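NimC/NimA family protein (Clostridium acetobutylicum, PDB 2IG6) binds flavin mononucleotide and is probably a flavin-dependent oxidoreductase of the pyridoxamine 5'-phosphate oxidase-like family. Local coordinates at residues R46-V51 against I60-T65. Sequence-based numbering, arbitrary orientation.
Sequences RPFGAV and IVSNNT. With FMN (flavin mononucleotide), chain D.
The Phe-48 ring lies against the pyrimidine end of the FMN isoalloxazine, one face turned to the flavin and nearly parallel to it, with FMN N3 3.4 Å above its plane and over its centre. Obliquely to the ring, CE2 of Phe-48 meets Val-61 O at 3.2 Å and Ile-60 CD1 at 4.0 Å, while CZ lies 3.8 Å from Ser-62 OG. Arg-46 turns the edge of its guanidinium to the phosphate end: NE bonds in plane to FMN O5', and NH2 reaches FMN O1P at 2.8 Å, nearly straight at 174°. Bends at chi2 and chi3 (-75° and -69°) fold the Arg-46 chain back along the ribityl phosphate, and Thr-37, Leu-35 and Gln-71 hold its remaining N-H groups. Both segments hydrogen-bond the pyrimidine edge of the flavin: N3 donates to Val-61 O, O2 accepts from Ser-62 OG, and O4 accepts from Gly-49 N at 3.1 Å. No direct hydrogen bond joins the two segments; a water bridges Ala-50 O, Val-61 N and FMN O4. Beside it Ala-50 CB packs on Val-61 CG2 (3.9 Å). Lys-66 and Cys-68 of the same chain and Arg-91 of the second subunit also bond FMN, placing the site at the dimer interface, as in the split-barrel flavoproteins of this family. Donors at O2 and O4 would probably draw electron density toward the pyrimidine, favouring reduced flavin, while Arg-46 would partly offset the phosphate charge.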
ATOM      1  N   ARG A  46      -3.949   2.989   1.971  1.00 33.21           N
ATOM      2  CA  ARG A  46      -4.857   3.759   1.120  1.00 33.16           C
ATOM      3  C   ARG A  46      -4.041   4.540   0.106  1.00 35.69           C
ATOM      4  O   ARG A  46      -2.865   4.793   0.348  1.00 35.42           O
ATOM      5  CB  ARG A  46      -5.730   4.705   1.957  1.00 33.31           C
ATOM      6  CG  ARG A  46      -5.060   5.998   2.398  1.00 33.99           C
ATOM      7  CD  ARG A  46      -4.093   5.745   3.531  1.00 35.07           C
ATOM      8  NE  ARG A  46      -4.784   5.387   4.761  1.00 34.28           N
ATOM      9  CZ  ARG A  46      -4.241   4.813   5.836  1.00 34.33           C
ATOM     10  NH1 ARG A  46      -2.969   4.453   5.866  1.00 35.16           N
ATOM     11  NH2 ARG A  46      -4.977   4.630   6.907  1.00 35.45           N
ATOM     12  N   PRO A  47      -4.658   4.914  -1.027  1.00 34.60           N
ATOM     13  CA  PRO A  47      -3.948   5.732  -2.007  1.00 35.44           C
ATOM     14  C   PRO A  47      -3.746   7.170  -1.522  1.00 35.41           C
ATOM     15  O   PRO A  47      -4.631   7.763  -0.884  1.00 37.47           O
ATOM     16  CB  PRO A  47      -4.865   5.691  -3.232  1.00 35.24           C
ATOM     17  CG  PRO A  47      -6.200   5.379  -2.733  1.00 37.39           C
ATOM     18  CD  PRO A  47      -6.023   4.576  -1.481  1.00 34.86           C
ATOM     19  N   PHE A  48      -2.548   7.689  -1.775  1.00 36.81           N
ATOM     20  CA  PHE A  48      -2.188   9.093  -1.568  1.00 37.07           C
ATOM     21  C   PHE A  48      -1.659   9.619  -2.909  1.00 39.32           C
ATOM     22  O   PHE A  48      -1.278   8.851  -3.790  1.00 37.13           O
ATOM     23  CB  PHE A  48      -1.101   9.231  -0.482  1.00 37.75           C
ATOM     24  CG  PHE A  48      -1.619   9.627   0.886  1.00 38.36           C
ATOM     25  CD1 PHE A  48      -2.783   9.098   1.412  1.00 39.18           C
ATOM     26  CD2 PHE A  48      -0.908  10.532   1.664  1.00 37.49           C
ATOM     27  CE1 PHE A  48      -3.239   9.480   2.676  1.00 42.43           C
ATOM     28  CE2 PHE A  48      -1.331  10.873   2.922  1.00 35.74           C
ATOM     29  CZ  PHE A  48      -2.514  10.382   3.426  1.00 39.74           C
ATOM     30  N   GLY A  49      -1.612  10.924  -3.094  1.00 40.11           N
ATOM     31  CA  GLY A  49      -1.231  11.414  -4.414  1.00 40.42           C
ATOM     32  C   GLY A  49      -0.611  12.787  -4.509  1.00 41.03           C
ATOM     33  O   GLY A  49      -0.494  13.309  -5.595  1.00 43.77           O
ATOM     34  N   ALA A  50      -0.213  13.361  -3.394  1.00 38.31           N
ATOM     35  CA  ALA A  50       0.331  14.724  -3.409  1.00 40.22           C
ATOM     36  C   ALA A  50       1.626  14.623  -2.652  1.00 40.71           C
ATOM     37  O   ALA A  50       1.676  14.008  -1.585  1.00 44.73           O
ATOM     38  CB  ALA A  50      -0.618  15.698  -2.741  1.00 39.52           C
ATOM     39  N   VAL A  51       2.686  15.128  -3.251  1.00 39.44           N
ATOM     40  CA  VAL A  51       3.960  15.261  -2.573  1.00 37.97           C
ATOM     41  C   VAL A  51       4.566  16.562  -2.998  1.00 36.83           C
ATOM     42  O   VAL A  51       4.352  17.039  -4.123  1.00 36.28           O
ATOM     43  CB  VAL A  51       4.983  14.102  -2.885  1.00 39.34           C
ATOM     44  CG1 VAL A  51       4.552  12.833  -2.232  1.00 45.25           C
ATOM     45  CG2 VAL A  51       5.159  13.903  -4.395  1.00 38.18           C
ATOM     46  N   ILE A  60       3.967  15.008   2.585  1.00 34.42           N
ATOM     47  CA  ILE A  60       2.681  14.489   2.146  1.00 36.17           C
ATOM     48  C   ILE A  60       1.608  15.343   2.807  1.00 35.72           C
ATOM     49  O   ILE A  60       1.911  16.132   3.705  1.00 35.53           O
ATOM     50  CB  ILE A  60       2.513  12.999   2.502  1.00 36.04           C
ATOM     51  CG1 ILE A  60       2.634  12.744   4.017  1.00 35.99           C
ATOM     52  CG2 ILE A  60       3.559  12.198   1.736  1.00 37.27           C
ATOM     53  CD1 ILE A  60       2.306  11.350   4.483  1.00 41.60           C
ATOM     54  N   VAL A  61       0.370  15.223   2.347  1.00 34.47           N
ATOM     55  CA  VAL A  61      -0.699  16.024   2.900  1.00 35.12           C
ATOM     56  C   VAL A  61      -1.823  15.120   3.356  1.00 35.10           C
ATOM     57  O   VAL A  61      -2.000  14.001   2.852  1.00 35.14           O
ATOM     58  CB  VAL A  61      -1.215  17.121   1.894  1.00 36.72           C
ATOM     59  CG1 VAL A  61      -0.059  17.919   1.315  1.00 40.65           C
ATOM     60  CG2 VAL A  61      -2.041  16.520   0.784  1.00 40.75           C
ATOM     61  N   SER A  62      -2.582  15.604   4.323  1.00 33.34           N
ATOM     62  CA  SER A  62      -3.788  14.933   4.751  1.00 35.23           C
ATOM     63  C   SER A  62      -4.715  15.938   5.440  1.00 35.84           C
ATOM     64  O   SER A  62      -4.652  17.125   5.193  1.00 36.90           O
ATOM     65  CB  SER A  62      -3.477  13.716   5.658  1.00 38.57           C
ATOM     66  OG  SER A  62      -4.541  12.775   5.614  1.00 40.97           O
ATOM     67  N   ASN A  63      -5.607  15.401   6.248  1.00 36.67           N
ATOM     68  CA  ASN A  63      -6.729  16.111   6.864  1.00 39.22           C
ATOM     69  C   ASN A  63      -6.761  15.614   8.317  1.00 37.65           C
ATOM     70  O   ASN A  63      -6.788  14.401   8.541  1.00 35.98           O
ATOM     71  CB  ASN A  63      -7.929  15.630   6.040  1.00 45.63           C
ATOM     72  CG  ASN A  63      -9.249  15.962   6.601  1.00 40.15           C
ATOM     73  OD1 ASN A  63      -9.446  16.061   7.794  1.00 39.77           O
ATOM     74  ND2 ASN A  63     -10.216  16.053   5.708  1.00 45.59           N
ATOM     75  N   ASN A  64      -6.754  16.529   9.282  1.00 36.46           N
ATOM     76  CA  ASN A  64      -6.605  16.145  10.689  1.00 38.43           C
ATOM     77  C   ASN A  64      -7.827  15.475  11.309  1.00 37.00           C
ATOM     78  O   ASN A  64      -7.791  15.074  12.472  1.00 37.06           O
ATOM     79  CB  ASN A  64      -6.126  17.317  11.544  1.00 39.84           C
ATOM     80  CG  ASN A  64      -7.114  18.473  11.577  1.00 39.01           C
ATOM     81  OD1 ASN A  64      -8.327  18.283  11.437  1.00 35.77           O
ATOM     82  ND2 ASN A  64      -6.591  19.681  11.747  1.00 39.20           N
ATOM     83  N   THR A  65      -8.896  15.332  10.526  1.00 35.21           N
ATOM     84  CA  THR A  65     -10.076  14.603  10.954  1.00 37.32           C
ATOM     85  C   THR A  65     -10.050  13.140  10.523  1.00 36.86           C
ATOM     86  O   THR A  65     -10.888  12.370  10.959  1.00 38.82           O
ATOM     87  CB  THR A  65     -11.382  15.252  10.411  1.00 38.83           C
ATOM     88  OG1 THR A  65     -11.480  15.073   8.989  1.00 40.89           O
ATOM     89  CG2 THR A  65     -11.433  16.733  10.756  1.00 40.62           C
TER
HETATM   90  N1  FMN D 339      -5.905  11.474   1.084  1.00 28.00           N
HETATM   91  C2  FMN D 339      -4.989  12.270   1.750  1.00 27.57           C
HETATM   92  O2  FMN D 339      -5.205  12.538   2.922  1.00 30.26           O
HETATM   93  N3  FMN D 339      -3.855  12.713   1.106  1.00 23.81           N
HETATM   94  C4  FMN D 339      -3.632  12.443  -0.228  1.00 28.30           C
HETATM   95  O4  FMN D 339      -2.542  12.689  -0.747  1.00 23.98           O
HETATM   96  C4A FMN D 339      -4.555  11.637  -0.905  1.00 29.13           C
HETATM   97  N5  FMN D 339      -4.363  11.346  -2.248  1.00 27.21           N
HETATM   98  C5A FMN D 339      -5.266  10.524  -2.898  1.00 26.60           C
HETATM   99  C6  FMN D 339      -5.052  10.201  -4.237  1.00 26.78           C
HETATM  100  C7  FMN D 339      -5.955   9.378  -4.894  1.00 28.07           C
HETATM  101  C7M FMN D 339      -5.731   9.111  -6.349  1.00 32.30           C
HETATM  102  C8  FMN D 339      -7.069   8.886  -4.209  1.00 27.64           C
HETATM  103  C8M FMN D 339      -7.976   7.854  -4.820  1.00 28.09           C
HETATM  104  C9  FMN D 339      -7.303   9.214  -2.890  1.00 26.72           C
HETATM  105  C9A FMN D 339      -6.375  10.037  -2.213  1.00 22.19           C
HETATM  106  N10 FMN D 339      -6.592  10.356  -0.885  1.00 26.16           N
HETATM  107  C10 FMN D 339      -5.673  11.171  -0.234  1.00 26.94           C
HETATM  108  C1' FMN D 339      -7.833   9.987  -0.127  1.00 26.71           C
HETATM  109  C2' FMN D 339      -7.567   8.792   0.798  1.00 27.40           C
HETATM  110  O2' FMN D 339      -7.223   7.613   0.061  1.00 25.37           O
HETATM  111  C3' FMN D 339      -8.818   8.570   1.629  1.00 31.53           C
HETATM  112  O3' FMN D 339      -9.227   9.778   2.275  1.00 28.71           O
HETATM  113  C4' FMN D 339      -8.629   7.460   2.661  1.00 26.33           C
HETATM  114  O4' FMN D 339      -9.911   7.058   3.084  1.00 28.85           O
HETATM  115  C5' FMN D 339      -7.852   7.946   3.885  1.00 25.05           C
HETATM  116  O5' FMN D 339      -7.410   6.882   4.722  1.00 25.83           O
HETATM  117  P   FMN D 339      -8.276   6.496   6.022  1.00 26.57           P
HETATM  118  O1P FMN D 339      -7.640   5.368   6.744  1.00 28.09           O
HETATM  119  O2P FMN D 339      -9.655   6.120   5.531  1.00 26.67           O
HETATM  120  O3P FMN D 339      -8.402   7.708   6.924  1.00 26.83           O
HETATM  121  O   HOH W   1      -0.070  13.374   0.232  1.00 25.69           O